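Local coordinates for solute binding protein MsmE (PDB 4R6H) that binds melibiose, raffinose and stachyose and serves as the solute-binding protein of the ABC transporter that imports them, at residues 199-204 with 291-296; 206-211 with 297-302. One frame throughout, in Å; residues are numbered along the deposited sequence.

Interaction 1. Residues 199-204 with 291-296; sequences DQFATP and PTPAIH
Gln-200 NE2 is held by two oxygens, Thr-292 OG1 at 3.0 Å and Gly-144 O, while OE1 takes a hydrogen from Gln-196 NE2. The threonine hydroxyl lies close to the amide plane, but the N-H is bent to 138°. These partners fix the rotation of a buried amide. Thr-292 presents two branches to the helix, OG1, also weakly bonded to Asp-143 O, to the amide, and CG2 to the ring of Phe-201, whose CE1 lies 3.7 Å from that methyl. The ring carbon CE1 also meets CD of Pro-293 at 3.8 Å, both groups approaching the ring obliquely. In this two-lobed solute-binding protein fold, the loop after strand 287-291 lies along one side of the last turns of helix 192-206, whose Gln-200 and Thr-203 touch Ile-304 of strand 303-306. At the helix kink, Pro-204 turns its ring to the loop: CG packs against CD1 of Ile-295 at 4.0 Å and lies 3.5 Å from Pro-293 O, a buried oxygen with no polar partner in the model. Its chain extended beyond CG1 (chi2 168°), Ile-295 brings CD1 to 3.6 Å from Phe-201 O. Pro-204 O accepts from water 1 (2.8 Å), which in turn accepts from His-296 N. The His-296 ring brings CD2 edge-on to the same oxygen, at 3.2 Å, while its NE2 is hydrogen-bonded to Leu-205 O and its ring stacks on His-212.

Interaction 2. Residues 206-211 with 297-302; sequences LITDPA and PGDDPI
Thr-208 and Asp-299 set their side chains at about a right angle, and the hydroxyl OG1 of Thr-208 donates to OD2 of Asp-299 over 2.7 Å. The carboxylate receives it on the syn lone pair, the side facing its other oxygen. Thr-208 holds OG1 between its backbone N and carbonyl carbon (chi1 50°), which puts CG2 beside the backbone N and anti to the carbonyl carbon, where it meets CG1 of Ile-302 tip to tip at 4.0 Å. One threonine therefore serves a polar and an apolar neighbour. The contact joins two surface loops, the one after helix 192-206 and the one leading into strand 303-306 of the mixed sheet; Thr-208 and Ile-302 both touch Glu-371 of strand 370-372, which pairs in parallel with 303-306. Water 2 donates to Thr-208 OG1 and to Asp-300 O (2.8 Å); water 3 spans Thr-208 O and Asp-299 OD1. Asp-209 approaches Asp-299 through its methylene, CB lying 3.8 Å from OD2. Its OD2 is hydrogen-bonded to His-212 ND1; OD1 takes weak bonds from Ala-211 N and from water 4, which also donates to Pro-297 O. The OD2 atoms of Asp-209 and Asp-299 stay 5.1 Å apart, and their hydrogen bonds may temper the repulsion.

In the fold
Interactions 1 and 2 follow one another along the same two pieces of chain: 199-204 leads through Leu-205 into 206-211, and 291-296 runs straight on into 297-302. Their centres are 8 Å apart. Backbone bonds probably tie them together: Thr-292 N lies 2.8 Å from Ile-302 O, where the loop returns to its start, and Thr-203 O lies 3.1 Å from Thr-208 N at the end of the helix. Ala-294 CB packs 3.3 Å from Asp-299 O, and His-296 CB 3.3 Å from Asp-209 OD2. The buried contact lies about 14 Å from the chain centre and the water-bridged surface contact about 19 Å, measured between centres. The protein is in an open conformation, and neither contact includes a bound sugar.

Interaction 1. Residues 199-204 with 291-296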
ATOM      1  N   ASP A 199       9.784   4.407   0.287  1.00 19.24           N
ATOM      2  CA  ASP A 199       8.490   4.893   0.737  1.00 17.45           C
ATOM      3  C   ASP A 199       8.120   4.324   2.103  1.00 18.64           C
ATOM      4  O   ASP A 199       7.695   5.083   3.015  1.00 17.89           O
ATOM      5  CB  ASP A 199       7.426   4.546  -0.345  1.00 18.84           C
ATOM      6  CG  ASP A 199       6.225   5.447  -0.329  1.00 30.26           C
ATOM      7  OD1 ASP A 199       6.255   6.533   0.219  1.00 23.50           O
ATOM      8  OD2 ASP A 199       5.262   5.089  -1.005  1.00 34.93           O
ATOM      9  N   GLN A 200       8.250   3.011   2.288  1.00 16.88           N
ATOM     10  CA  GLN A 200       7.874   2.413   3.543  1.00 15.70           C
ATOM     11  C   GLN A 200       8.760   2.916   4.677  1.00 17.70           C
ATOM     12  O   GLN A 200       8.250   3.268   5.721  1.00 17.19           O
ATOM     13  CB  GLN A 200       7.912   0.877   3.544  1.00 17.35           C
ATOM     14  CG  GLN A 200       6.731   0.221   2.892  1.00 24.75           C
ATOM     15  CD  GLN A 200       6.727  -1.301   2.984  1.00 17.43           C
ATOM     16  OE1 GLN A 200       6.403  -1.951   2.008  1.00 23.34           O
ATOM     17  NE2 GLN A 200       6.912  -1.844   4.184  1.00 20.08           N
ATOM     18  N   PHE A 201      10.085   2.935   4.452  1.00 16.55           N
ATOM     19  CA  PHE A 201      10.984   3.300   5.563  1.00 17.39           C
ATOM     20  C   PHE A 201      11.010   4.804   5.839  1.00 16.92           C
ATOM     21  O   PHE A 201      11.436   5.234   6.906  1.00 17.32           O
ATOM     22  CB  PHE A 201      12.373   2.698   5.402  1.00 17.06           C
ATOM     23  CG  PHE A 201      12.457   1.243   5.768  1.00 16.59           C
ATOM     24  CD1 PHE A 201      12.373   0.824   7.106  1.00 16.44           C
ATOM     25  CD2 PHE A 201      12.637   0.289   4.795  1.00 18.83           C
ATOM     26  CE1 PHE A 201      12.478  -0.521   7.417  1.00 18.80           C
ATOM     27  CE2 PHE A 201      12.779  -1.055   5.104  1.00 18.78           C
ATOM     28  CZ  PHE A 201      12.674  -1.462   6.443  1.00 18.15           C
ATOM     29  N   ALA A 202      10.547   5.616   4.898  1.00 16.73           N
ATOM     30  CA  ALA A 202      10.424   7.057   5.157  1.00 16.97           C
ATOM     31  C   ALA A 202       9.485   7.354   6.317  1.00 17.59           C
ATOM     32  O   ALA A 202       9.662   8.320   7.047  1.00 17.19           O
ATOM     33  CB  ALA A 202       9.906   7.772   3.917  1.00 16.93           C
ATOM     34  N   THR A 203       8.473   6.506   6.530  1.00 17.76           N
ATOM     35  CA  THR A 203       7.544   6.677   7.652  1.00 17.36           C
ATOM     36  C   THR A 203       8.200   6.556   9.049  1.00 17.50           C
ATOM     37  O   THR A 203       8.133   7.541   9.820  1.00 17.47           O
ATOM     38  CB  THR A 203       6.289   5.784   7.450  1.00 15.95           C
ATOM     39  OG1 THR A 203       5.495   6.305   6.356  1.00 18.13           O
ATOM     40  CG2 THR A 203       5.406   5.712   8.669  1.00 17.94           C
ATOM     41  N   PRO A 204       8.888   5.438   9.357  1.00 16.69           N
ATOM     42  CA  PRO A 204       9.587   5.422  10.666  1.00 15.36           C
ATOM     43  C   PRO A 204      10.681   6.474  10.717  1.00 17.51           C
ATOM     44  O   PRO A 204      10.974   6.999  11.812  1.00 17.83           O
ATOM     45  CB  PRO A 204      10.176   4.019  10.737  1.00 18.48           C
ATOM     46  CG  PRO A 204      10.094   3.426   9.366  1.00 17.67           C
ATOM     47  CD  PRO A 204       8.925   4.112   8.702  1.00 18.04           C
ATOM     48  N   PRO A 291       5.584  -6.122  10.771  1.00 18.16           N
ATOM     49  CA  PRO A 291       5.470  -4.701  10.510  1.00 17.88           C
ATOM     50  C   PRO A 291       6.816  -4.121  10.047  1.00 16.58           C
ATOM     51  O   PRO A 291       7.881  -4.735  10.231  1.00 17.12           O
ATOM     52  CB  PRO A 291       5.106  -4.112  11.881  1.00 21.49           C
ATOM     53  CG  PRO A 291       4.767  -5.222  12.767  1.00 23.47           C
ATOM     54  CD  PRO A 291       5.253  -6.484  12.151  1.00 17.97           C
ATOM     55  N   THR A 292       6.760  -2.934   9.489  1.00 15.28           N
ATOM     56  CA  THR A 292       7.971  -2.207   9.099  1.00 16.50           C
ATOM     57  C   THR A 292       8.762  -1.866  10.347  1.00 17.22           C
ATOM     58  O   THR A 292       8.212  -1.263  11.266  1.00 17.57           O
ATOM     59  CB  THR A 292       7.618  -0.905   8.345  1.00 16.93           C
ATOM     60  OG1 THR A 292       6.874  -1.227   7.160  1.00 16.73           O
ATOM     61  CG2 THR A 292       8.861  -0.167   7.909  1.00 18.09           C
ATOM     62  N   PRO A 293      10.052  -2.267  10.404  1.00 15.70           N
ATOM     63  CA  PRO A 293      10.849  -1.900  11.576  1.00 16.65           C
ATOM     64  C   PRO A 293      10.953  -0.400  11.810  1.00 16.59           C
ATOM     65  O   PRO A 293      11.025   0.390  10.862  1.00 19.11           O
ATOM     66  CB  PRO A 293      12.211  -2.482  11.244  1.00 16.31           C
ATOM     67  CG  PRO A 293      11.935  -3.667  10.363  1.00 17.93           C
ATOM     68  CD  PRO A 293      10.760  -3.188   9.513  1.00 17.58           C
ATOM     69  N   ALA A 294      11.026  -0.047  13.090  1.00 17.26           N
ATOM     70  CA  ALA A 294      11.272   1.318  13.516  1.00 18.85           C
ATOM     71  C   ALA A 294      12.738   1.698  13.301  1.00 17.72           C
ATOM     72  O   ALA A 294      13.604   0.839  13.138  1.00 19.56           O
ATOM     73  CB  ALA A 294      10.928   1.447  14.994  1.00 19.98           C
ATOM     74  N   ILE A 295      12.967   3.014  13.301  1.00 17.07           N
ATOM     75  CA  ILE A 295      14.302   3.566  13.082  1.00 18.46           C
ATOM     76  C   ILE A 295      14.825   4.327  14.291  1.00 20.57           C
ATOM     77  O   ILE A 295      16.016   4.209  14.605  1.00 22.81           O
ATOM     78  CB  ILE A 295      14.300   4.426  11.794  1.00 17.87           C
ATOM     79  CG1 ILE A 295      14.276   3.490  10.580  1.00 18.84           C
ATOM     80  CG2 ILE A 295      15.560   5.328  11.674  1.00 21.40           C
ATOM     81  CD1 ILE A 295      13.972   4.172   9.251  1.00 19.77           C
ATOM     82  N   HIS A 296      13.994   5.122  14.934  1.00 19.00           N
ATOM     83  CA  HIS A 296      14.440   5.898  16.090  1.00 19.44           C
ATOM     84  C   HIS A 296      14.268   5.124  17.398  1.00 22.42           C
ATOM     85  O   HIS A 296      13.350   4.345  17.567  1.00 20.29           O
ATOM     86  CB  HIS A 296      13.669   7.198  16.164  1.00 18.10           C
ATOM     87  CG  HIS A 296      13.866   8.065  14.975  1.00 19.27           C
ATOM     88  ND1 HIS A 296      15.018   8.790  14.765  1.00 22.44           N
ATOM     89  CD2 HIS A 296      13.082   8.280  13.892  1.00 19.39           C
ATOM     90  CE1 HIS A 296      14.933   9.417  13.612  1.00 25.39           C
ATOM     91  NE2 HIS A 296      13.775   9.111  13.052  1.00 19.33           N
TER
HETATM   92  O   HOH W   1      11.286   5.284  13.966  1.00 18.38           O

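Interaction 2. Residues 206-211 with 297-302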
ATOM      1  N   LEU A 206      10.760   9.609   9.366  1.00 16.46           N
ATOM      2  CA  LEU A 206      10.376  11.010   9.302  1.00 17.98           C
ATOM      3  C   LEU A 206       9.017  11.358   9.905  1.00 21.00           C
ATOM      4  O   LEU A 206       8.719  12.532  10.053  1.00 21.02           O
ATOM      5  CB  LEU A 206      10.426  11.539   7.846  1.00 18.70           C
ATOM      6  CG  LEU A 206      11.725  11.354   7.081  1.00 19.03           C
ATOM      7  CD1 LEU A 206      11.578  11.659   5.612  1.00 22.88           C
ATOM      8  CD2 LEU A 206      12.803  12.240   7.692  1.00 19.73           C
ATOM      9  N   ILE A 207       8.201  10.346  10.202  1.00 17.54           N
ATOM     10  CA  ILE A 207       6.811  10.548  10.571  1.00 18.17           C
ATOM     11  C   ILE A 207       6.414  10.057  11.946  1.00 20.51           C
ATOM     12  O   ILE A 207       5.821  10.824  12.711  1.00 22.23           O
ATOM     13  CB  ILE A 207       5.862   9.908   9.520  1.00 18.11           C
ATOM     14  CG1 ILE A 207       6.169  10.414   8.103  1.00 21.94           C
ATOM     15  CG2 ILE A 207       4.415  10.160   9.885  1.00 25.18           C
ATOM     16  CD1 ILE A 207       6.118  11.924   7.912  1.00 22.96           C
ATOM     17  N   THR A 208       6.722   8.810  12.310  1.00 17.60           N
ATOM     18  CA  THR A 208       6.065   8.180  13.464  1.00 19.16           C
ATOM     19  C   THR A 208       6.537   8.699  14.823  1.00 20.73           C
ATOM     20  O   THR A 208       5.752   8.668  15.788  1.00 24.18           O
ATOM     21  CB  THR A 208       6.161   6.660  13.453  1.00 21.00           C
ATOM     22  OG1 THR A 208       7.508   6.256  13.248  1.00 20.82           O
ATOM     23  CG2 THR A 208       5.311   6.088  12.317  1.00 21.99           C
ATOM     24  N   ASP A 209       7.785   9.137  14.918  1.00 20.86           N
ATOM     25  CA  ASP A 209       8.348   9.513  16.259  1.00 22.86           C
ATOM     26  C   ASP A 209       8.105  10.996  16.489  1.00 19.84           C
ATOM     27  O   ASP A 209       8.609  11.813  15.768  1.00 23.95           O
ATOM     28  CB  ASP A 209       9.823   9.144  16.314  1.00 20.83           C
ATOM     29  CG  ASP A 209      10.436   9.357  17.672  1.00 29.90           C
ATOM     30  OD1 ASP A 209       9.721   9.666  18.632  1.00 43.74           O
ATOM     31  OD2 ASP A 209      11.657   9.210  17.746  1.00 25.45           O
ATOM     32  N   PRO A 210       7.289  11.339  17.517  1.00 29.09           N
ATOM     33  CA  PRO A 210       6.986  12.772  17.737  1.00 30.17           C
ATOM     34  C   PRO A 210       8.238  13.640  17.955  1.00 32.84           C
ATOM     35  O   PRO A 210       8.285  14.774  17.490  1.00 33.73           O
ATOM     36  CB  PRO A 210       6.095  12.778  18.991  1.00 35.35           C
ATOM     37  CG  PRO A 210       5.902  11.376  19.407  1.00 35.83           C
ATOM     38  CD  PRO A 210       6.642  10.442  18.487  1.00 32.30           C
ATOM     39  N   ALA A 211       9.271  13.080  18.588  1.00 32.24           N
ATOM     40  CA  ALA A 211      10.506  13.826  18.798  1.00 47.04           C
ATOM     41  C   ALA A 211      11.423  13.881  17.569  1.00 34.16           C
ATOM     42  O   ALA A 211      12.396  14.621  17.572  1.00 42.40           O
ATOM     43  CB  ALA A 211      11.266  13.240  19.980  1.00 43.42           C
ATOM     44  N   PRO A 297      15.164   5.361  18.356  1.00 23.19           N
ATOM     45  CA  PRO A 297      15.085   4.630  19.621  1.00 25.74           C
ATOM     46  C   PRO A 297      13.777   4.851  20.336  1.00 22.05           C
ATOM     47  O   PRO A 297      13.265   5.961  20.409  1.00 24.75           O
ATOM     48  CB  PRO A 297      16.251   5.197  20.464  1.00 28.68           C
ATOM     49  CG  PRO A 297      16.926   6.235  19.643  1.00 25.67           C
ATOM     50  CD  PRO A 297      16.295   6.318  18.288  1.00 33.01           C
ATOM     51  N   GLY A 298      13.232   3.747  20.834  1.00 23.02           N
ATOM     52  CA  GLY A 298      11.987   3.787  21.575  1.00 29.23           C
ATOM     53  C   GLY A 298      10.737   3.771  20.714  1.00 33.06           C
ATOM     54  O   GLY A 298       9.656   3.602  21.253  1.00 28.31           O
ATOM     55  N   ASP A 299      10.864   3.981  19.393  1.00 23.02           N
ATOM     56  CA  ASP A 299       9.696   4.003  18.524  1.00 20.99           C
ATOM     57  C   ASP A 299       9.265   2.570  18.179  1.00 19.60           C
ATOM     58  O   ASP A 299      10.063   1.663  18.207  1.00 24.00           O
ATOM     59  CB  ASP A 299      10.029   4.799  17.267  1.00 21.04           C
ATOM     60  CG  ASP A 299       8.805   5.232  16.479  1.00 22.73           C
ATOM     61  OD1 ASP A 299       7.671   5.275  17.006  1.00 24.54           O
ATOM     62  OD2 ASP A 299       9.033   5.560  15.314  1.00 21.89           O
ATOM     63  N   ASP A 300       7.974   2.407  17.887  1.00 22.22           N
ATOM     64  CA  ASP A 300       7.394   1.105  17.600  1.00 21.03           C
ATOM     65  C   ASP A 300       7.422   0.833  16.088  1.00 18.91           C
ATOM     66  O   ASP A 300       7.320   1.773  15.276  1.00 20.89           O
ATOM     67  CB  ASP A 300       5.930   1.083  18.062  1.00 21.79           C
ATOM     68  CG  ASP A 300       5.768   1.159  19.588  1.00 29.40           C
ATOM     69  OD1 ASP A 300       6.671   0.718  20.307  1.00 28.38           O
ATOM     70  OD2 ASP A 300       4.698   1.607  20.050  1.00 39.35           O
ATOM     71  N   PRO A 301       7.487  -0.453  15.731  1.00 18.21           N
ATOM     72  CA  PRO A 301       7.249  -0.853  14.337  1.00 19.51           C
ATOM     73  C   PRO A 301       5.852  -0.418  13.895  1.00 18.43           C
ATOM     74  O   PRO A 301       4.965  -0.143  14.728  1.00 20.47           O
ATOM     75  CB  PRO A 301       7.381  -2.375  14.357  1.00 20.36           C
ATOM     76  CG  PRO A 301       8.149  -2.680  15.623  1.00 29.61           C
ATOM     77  CD  PRO A 301       7.849  -1.592  16.589  1.00 24.99           C
ATOM     78  N   ILE A 302       5.655  -0.367  12.592  1.00 17.79           N
ATOM     79  CA  ILE A 302       4.467   0.256  12.030  1.00 17.86           C
ATOM     80  C   ILE A 302       4.023  -0.526  10.791  1.00 17.10           C
ATOM     81  O   ILE A 302       4.851  -0.965   9.985  1.00 17.55           O
ATOM     82  CB  ILE A 302       4.787   1.770  11.707  1.00 18.92           C
ATOM     83  CG1 ILE A 302       3.560   2.586  11.387  1.00 20.46           C
ATOM     84  CG2 ILE A 302       5.821   1.909  10.598  1.00 19.73           C
ATOM     85  CD1 ILE A 302       2.669   2.822  12.554  1.00 21.91           C
TER
HETATM   86  O   HOH W   2       8.046   3.169  12.938  1.00 27.39           O
HETATM   87  O   HOH W   3       5.241   6.903  17.907  1.00 39.77           O
HETATM   88  O   HOH W   4      10.884   7.346  20.677  1.00 50.34           O